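Local coordinates for decaprenyl diphosphate synthase (Rhodobacter capsulatus, PDB 3MZV), which probably extends farnesyl diphosphate with isopentenyl diphosphate units, using magnesium, to make a long all-trans polyprenyl diphosphate, precursor of the quinone side chain, at residues Phe206-Ala211 / Lys307-Leu312; Leu212-Gln217 / Ile299-Thr304. All coordinates share one frame; numbering follows the deposited sequence.

Interaction 1 (Phe206-Ala211 / Lys307-Leu312); sequences FDYGDA and KALAKL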
loop_
_atom_site.group_PDB
_atom_site.type_symbol
_atom_site.label_atom_id
_atom_site.label_comp_id
_atom_site.label_asym_id
_atom_site.label_seq_id
_atom_site.Cartn_x
_atom_site.Cartn_y
_atom_site.Cartn_z
ATOM N N PHE B 206 17.923 -17.282 -1.689
ATOM C CA PHE B 206 17.887 -15.821 -1.736
ATOM C C PHE B 206 18.796 -15.304 -2.874
ATOM O O PHE B 206 18.367 -14.466 -3.661
ATOM C CB PHE B 206 18.310 -15.194 -0.378
ATOM C CG PHE B 206 18.383 -13.683 -0.396
ATOM C CD1 PHE B 206 19.560 -13.029 -0.772
ATOM C CD2 PHE B 206 17.279 -12.910 -0.029
ATOM C CE1 PHE B 206 19.648 -11.630 -0.807
ATOM C CE2 PHE B 206 17.348 -11.492 -0.024
ATOM C CZ PHE B 206 18.521 -10.847 -0.419
ATOM N N ASP B 207 20.030 -15.822 -2.933
ATOM C CA ASP B 207 21.051 -15.340 -3.851
ATOM C C ASP B 207 20.618 -15.675 -5.270
ATOM O O ASP B 207 20.771 -14.828 -6.161
ATOM C CB ASP B 207 22.432 -15.975 -3.569
ATOM C CG ASP B 207 23.067 -15.518 -2.263
ATOM O OD1 ASP B 207 22.635 -14.541 -1.632
ATOM O OD2 ASP B 207 24.024 -16.178 -1.847
ATOM N N TYR B 208 20.035 -16.865 -5.461
ATOM C CA TYR B 208 19.448 -17.245 -6.752
ATOM C C TYR B 208 18.413 -16.251 -7.206
ATOM O O TYR B 208 18.466 -15.744 -8.330
ATOM C CB TYR B 208 18.856 -18.655 -6.753
ATOM C CG TYR B 208 18.084 -18.985 -8.014
ATOM C CD1 TYR B 208 18.747 -19.359 -9.199
ATOM C CD2 TYR B 208 16.703 -18.871 -8.056
ATOM C CE1 TYR B 208 18.034 -19.662 -10.389
ATOM C CE2 TYR B 208 15.985 -19.160 -9.232
ATOM C CZ TYR B 208 16.640 -19.550 -10.377
ATOM O OH TYR B 208 15.887 -19.816 -11.487
ATOM N N GLY B 209 17.460 -15.953 -6.329
ATOM C CA GLY B 209 16.405 -15.076 -6.687
ATOM C C GLY B 209 16.879 -13.663 -6.954
ATOM O O GLY B 209 16.426 -13.041 -7.894
ATOM N N ASP B 210 17.774 -13.154 -6.111
ATOM C CA ASP B 210 18.349 -11.815 -6.270
ATOM C C ASP B 210 19.029 -11.677 -7.636
ATOM O O ASP B 210 18.753 -10.766 -8.375
ATOM C CB ASP B 210 19.372 -11.563 -5.141
ATOM C CG ASP B 210 20.124 -10.255 -5.276
ATOM O OD1 ASP B 210 19.517 -9.158 -5.162
ATOM O OD2 ASP B 210 21.359 -10.326 -5.477
ATOM N N ALA B 211 19.908 -12.613 -7.958
ATOM C CA ALA B 211 20.599 -12.602 -9.262
ATOM C C ALA B 211 19.630 -12.720 -10.459
ATOM O O ALA B 211 19.768 -12.059 -11.490
ATOM C CB ALA B 211 21.673 -13.732 -9.300
ATOM N N LYS B 307 25.253 -20.354 -10.131
ATOM C CA LYS B 307 26.220 -20.757 -9.059
ATOM C C LYS B 307 25.575 -20.915 -7.692
ATOM O O LYS B 307 25.939 -21.775 -6.908
ATOM C CB LYS B 307 27.357 -19.735 -8.899
ATOM C CG LYS B 307 28.692 -20.059 -9.576
ATOM C CD LYS B 307 28.616 -20.061 -11.044
ATOM C CE LYS B 307 30.033 -20.292 -11.670
ATOM N NZ LYS B 307 29.970 -20.436 -13.140
ATOM N N ALA B 308 24.631 -20.042 -7.384
ATOM C CA ALA B 308 23.920 -20.115 -6.131
ATOM C C ALA B 308 23.163 -21.437 -5.991
ATOM O O ALA B 308 23.028 -21.957 -4.892
ATOM C CB ALA B 308 22.924 -18.951 -6.042
ATOM N N LEU B 309 22.651 -21.985 -7.094
ATOM C CA LEU B 309 21.904 -23.254 -7.020
ATOM C C LEU B 309 22.698 -24.462 -6.536
ATOM O O LEU B 309 22.118 -25.463 -6.069
ATOM C CB LEU B 309 21.311 -23.594 -8.379
ATOM C CG LEU B 309 20.215 -22.669 -8.893
ATOM C CD1 LEU B 309 19.854 -23.003 -10.320
ATOM C CD2 LEU B 309 18.945 -22.723 -8.033
ATOM N N ALA B 310 24.026 -24.389 -6.691
ATOM C CA ALA B 310 24.900 -25.512 -6.404
ATOM C C ALA B 310 24.762 -26.001 -4.961
ATOM O O ALA B 310 25.015 -27.190 -4.689
ATOM C CB ALA B 310 26.369 -25.147 -6.743
ATOM N N LYS B 311 24.328 -25.133 -4.033
ATOM C CA LYS B 311 24.149 -25.558 -2.631
ATOM C C LYS B 311 22.818 -26.224 -2.348
ATOM O O LYS B 311 22.575 -26.665 -1.229
ATOM C CB LYS B 311 24.353 -24.391 -1.648
ATOM C CG LYS B 311 25.810 -23.826 -1.608
ATOM C CD LYS B 311 26.018 -22.708 -2.646
ATOM C CE LYS B 311 27.185 -21.797 -2.249
ATOM N NZ LYS B 311 27.338 -20.571 -3.097
ATOM N N LEU B 312 21.963 -26.341 -3.353
ATOM C CA LEU B 312 20.638 -26.898 -3.151
ATOM C C LEU B 312 20.611 -28.386 -3.569
ATOM O O LEU B 312 21.493 -28.832 -4.300
ATOM C CB LEU B 312 19.635 -26.038 -3.904
ATOM C CG LEU B 312 19.703 -24.568 -3.429
ATOM C CD1 LEU B 312 18.900 -23.672 -4.311
ATOM C CD2 LEU B 312 19.256 -24.429 -1.980
HETATM O O HOH W 1 25.108 -18.132 -3.346
#

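Interaction 2 (Leu212-Gln217 / Ile299-Thr304); sequences LGIAFQ and IGWTDT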
loop_
_atom_site.group_PDB
_atom_site.type_symbol
_atom_site.label_atom_id
_atom_site.label_comp_id
_atom_site.label_asym_id
_atom_site.label_seq_id
_atom_site.Cartn_x
_atom_site.Cartn_y
_atom_site.Cartn_z
ATOM N N LEU B 212 18.677 -13.626 -10.380
ATOM C CA LEU B 212 17.738 -13.794 -11.471
ATOM C C LEU B 212 16.937 -12.520 -11.681
ATOM O O LEU B 212 16.603 -12.188 -12.825
ATOM C CB LEU B 212 16.798 -14.991 -11.223
ATOM C CG LEU B 212 15.868 -15.526 -12.313
ATOM C CD1 LEU B 212 16.636 -16.330 -13.308
ATOM C CD2 LEU B 212 14.770 -16.376 -11.616
ATOM N N GLY B 213 16.514 -11.882 -10.590
ATOM C CA GLY B 213 15.690 -10.673 -10.691
ATOM C C GLY B 213 16.476 -9.506 -11.285
ATOM O O GLY B 213 15.964 -8.779 -12.138
ATOM N N ILE B 214 17.735 -9.371 -10.850
ATOM C CA ILE B 214 18.649 -8.431 -11.455
ATOM C C ILE B 214 18.779 -8.696 -12.972
ATOM O O ILE B 214 18.531 -7.786 -13.747
ATOM C CB ILE B 214 19.994 -8.426 -10.790
ATOM C CG1 ILE B 214 19.892 -7.823 -9.416
ATOM C CG2 ILE B 214 21.018 -7.580 -11.668
ATOM C CD1 ILE B 214 21.051 -8.141 -8.530
ATOM N N ALA B 215 19.057 -9.929 -13.376
ATOM C CA ALA B 215 19.117 -10.292 -14.789
ATOM C C ALA B 215 17.856 -9.939 -15.494
ATOM O O ALA B 215 17.870 -9.412 -16.589
ATOM C CB ALA B 215 19.436 -11.826 -14.988
ATOM N N PHE B 216 16.731 -10.203 -14.842
ATOM C CA PHE B 216 15.452 -10.018 -15.473
ATOM C C PHE B 216 15.224 -8.539 -15.849
ATOM O O PHE B 216 14.809 -8.222 -16.945
ATOM C CB PHE B 216 14.406 -10.488 -14.443
ATOM C CG PHE B 216 13.015 -10.462 -14.920
ATOM C CD1 PHE B 216 12.465 -11.579 -15.518
ATOM C CD2 PHE B 216 12.208 -9.347 -14.665
ATOM C CE1 PHE B 216 11.116 -11.580 -15.910
ATOM C CE2 PHE B 216 10.856 -9.334 -15.065
ATOM C CZ PHE B 216 10.311 -10.445 -15.669
ATOM N N GLN B 217 15.537 -7.643 -14.937
ATOM C CA GLN B 217 15.382 -6.216 -15.179
ATOM C C GLN B 217 16.405 -5.706 -16.210
ATOM O O GLN B 217 16.060 -4.905 -17.045
ATOM C CB GLN B 217 15.534 -5.402 -13.933
ATOM C CG GLN B 217 15.252 -3.937 -14.164
ATOM C CD GLN B 217 13.843 -3.689 -14.613
ATOM O OE1 GLN B 217 13.582 -3.092 -15.673
ATOM N NE2 GLN B 217 12.917 -4.189 -13.832
ATOM N N ILE B 299 23.837 -11.536 -18.670
ATOM C CA ILE B 299 24.186 -12.935 -18.718
ATOM C C ILE B 299 25.153 -13.283 -17.558
ATOM O O ILE B 299 25.097 -14.391 -17.008
ATOM C CB ILE B 299 24.632 -13.415 -20.100
ATOM C CG1 ILE B 299 26.000 -12.838 -20.462
ATOM C CG2 ILE B 299 23.558 -13.095 -21.181
ATOM C CD1 ILE B 299 26.556 -13.370 -21.797
ATOM N N GLY B 300 25.931 -12.303 -17.109
ATOM C CA GLY B 300 26.788 -12.450 -15.923
ATOM C C GLY B 300 25.977 -12.727 -14.661
ATOM O O GLY B 300 26.318 -13.619 -13.866
ATOM N N TRP B 301 24.877 -11.977 -14.492
ATOM C CA TRP B 301 24.020 -12.168 -13.335
ATOM C C TRP B 301 23.383 -13.565 -13.387
ATOM O O TRP B 301 23.168 -14.155 -12.337
ATOM C CB TRP B 301 22.985 -11.010 -13.201
ATOM C CG TRP B 301 23.595 -9.825 -12.476
ATOM C CD1 TRP B 301 23.991 -8.608 -13.001
ATOM C CD2 TRP B 301 23.900 -9.769 -11.097
ATOM N NE1 TRP B 301 24.511 -7.808 -12.007
ATOM C CE2 TRP B 301 24.497 -8.504 -10.838
ATOM C CE3 TRP B 301 23.772 -10.684 -10.049
ATOM C CZ2 TRP B 301 24.901 -8.109 -9.549
ATOM C CZ3 TRP B 301 24.194 -10.295 -8.787
ATOM C CH2 TRP B 301 24.745 -9.020 -8.552
ATOM N N THR B 302 23.093 -14.099 -14.580
ATOM C CA THR B 302 22.526 -15.461 -14.647
ATOM C C THR B 302 23.592 -16.478 -14.254
ATOM O O THR B 302 23.280 -17.514 -13.683
ATOM C CB THR B 302 21.924 -15.830 -15.996
ATOM O OG1 THR B 302 22.946 -15.871 -16.970
ATOM C CG2 THR B 302 20.796 -14.864 -16.408
ATOM N N ASP B 303 24.869 -16.195 -14.536
ATOM C CA ASP B 303 25.951 -17.046 -14.012
ATOM C C ASP B 303 25.958 -17.073 -12.502
ATOM O O ASP B 303 26.083 -18.130 -11.895
ATOM C CB ASP B 303 27.327 -16.574 -14.458
ATOM C CG ASP B 303 28.446 -17.488 -13.972
ATOM O OD1 ASP B 303 28.481 -18.642 -14.409
ATOM O OD2 ASP B 303 29.315 -17.028 -13.183
ATOM N N THR B 304 25.878 -15.898 -11.895
ATOM C CA THR B 304 25.814 -15.790 -10.471
ATOM C C THR B 304 24.593 -16.556 -9.932
ATOM O O THR B 304 24.708 -17.226 -8.948
ATOM C CB THR B 304 25.786 -14.311 -10.019
ATOM O OG1 THR B 304 26.964 -13.662 -10.526
ATOM C CG2 THR B 304 25.780 -14.207 -8.505
#

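Interaction 1 (Phe206-Ala211 / Lys307-Leu312)
The backbones come nearest at Y208 and A308, whose CA atoms are 5.3 Å apart, where helix 199-224 passes segment 307-312 at the C-terminal end region of helix 290-308. A308, with only a methyl, stands at this close approach. Its CB lies 3.6 Å from the backbone N of Y208. It also touches the CB of D207, so its methyl rests against the helix backbone and the bases of two side chains.

With CG anti to the backbone N (chi1 172°), the Y208 ring crosses the L309 side chain at a slant. The CD2 methyl of L309 sits over one face, 4.0 Å from the ring centroid and 28° off the normal, which is a CH-pi contact. This methyl leans to one side of the ring, toward CG and CD1, and comes within 3.6 Å of Y208 CD1. The CD1 methyl of L309 meets Y208 CE1 at 3.8 Å. The phenol end goes further: its OH hydrogen-bonds to the carbonyl O of L321 in helix 316-328, which anchors the ring's far end.

A polar link lies beside this packing. A water donates to D207 OD2 at 2.7 Å and accepts a weak bond from K311 NZ. OD2 of D207 and NZ of K311 are 5.6 Å apart, too far for a direct salt bridge. The opposite charges probably still attract.

This is packing of helix 199-224 against the end region of helix 290-308, with an alanine at the point of closest approach and an aromatic-aliphatic contact beside it. It belongs to the all-helical isoprenoid synthase fold of the FPP/GGPP synthase family.

Interaction 2 (Leu212-Gln217 / Ile299-Thr304)
T302, whose methyl packs on A215, sends its OG1 back to the carbonyl O of I299 at 2.6 Å. D303 N gives that oxygen a second bond. The hydroxyl comes in tilted from the carbonyl plane. OG1 is between the backbone N and the carbonyl carbon (chi1 65°). This leaves CG2 anti to the carbonyl carbon, where it meets A215 CB at 3.6 Å.

The main contact is I214 on W301. The CG2 methyl of I214 stands over the five-membered ring, 3.4 Å from its centroid and only 7° off the normal. This is a CH-pi contact. On the same face, I214 CD1 lies over the six-membered ring, 3.8 Å from W301 CH2. The two methyls thus span the indole. A215 CB meets W301 CB at 4.1 Å.

Small side chains at A215 and T302 sit beside the large pair. Segments 212-217 and 299-304 run nearly antiparallel, at 166°, with axes 8.1 Å apart. R177 of helix 169-194 touches both I214 and W301. On another side of helix 199-224, L212 packs on L324, A325 and V328 of helix 316-328 and on L60 of helix 56-67.

How the interactions relate
After the helices up to 169-194, the chain enters helix 199-224, which carries 206-211 and then 212-217. It later returns along helix 290-308, reaching 299-304 before 307-312. Interaction 2 therefore closes the inner loop, with 81 residues between its segments. Interaction 1 closes the outer one, with 95. The loops nest and do not cross, as suits two helices running antiparallel. Both contacts join this same pair, with centres about 11 Å apart. They meet where A211 CB packs 3.4 Å from W301 O. Helix 316-328 packs against both contacts, so three helices are tied together here.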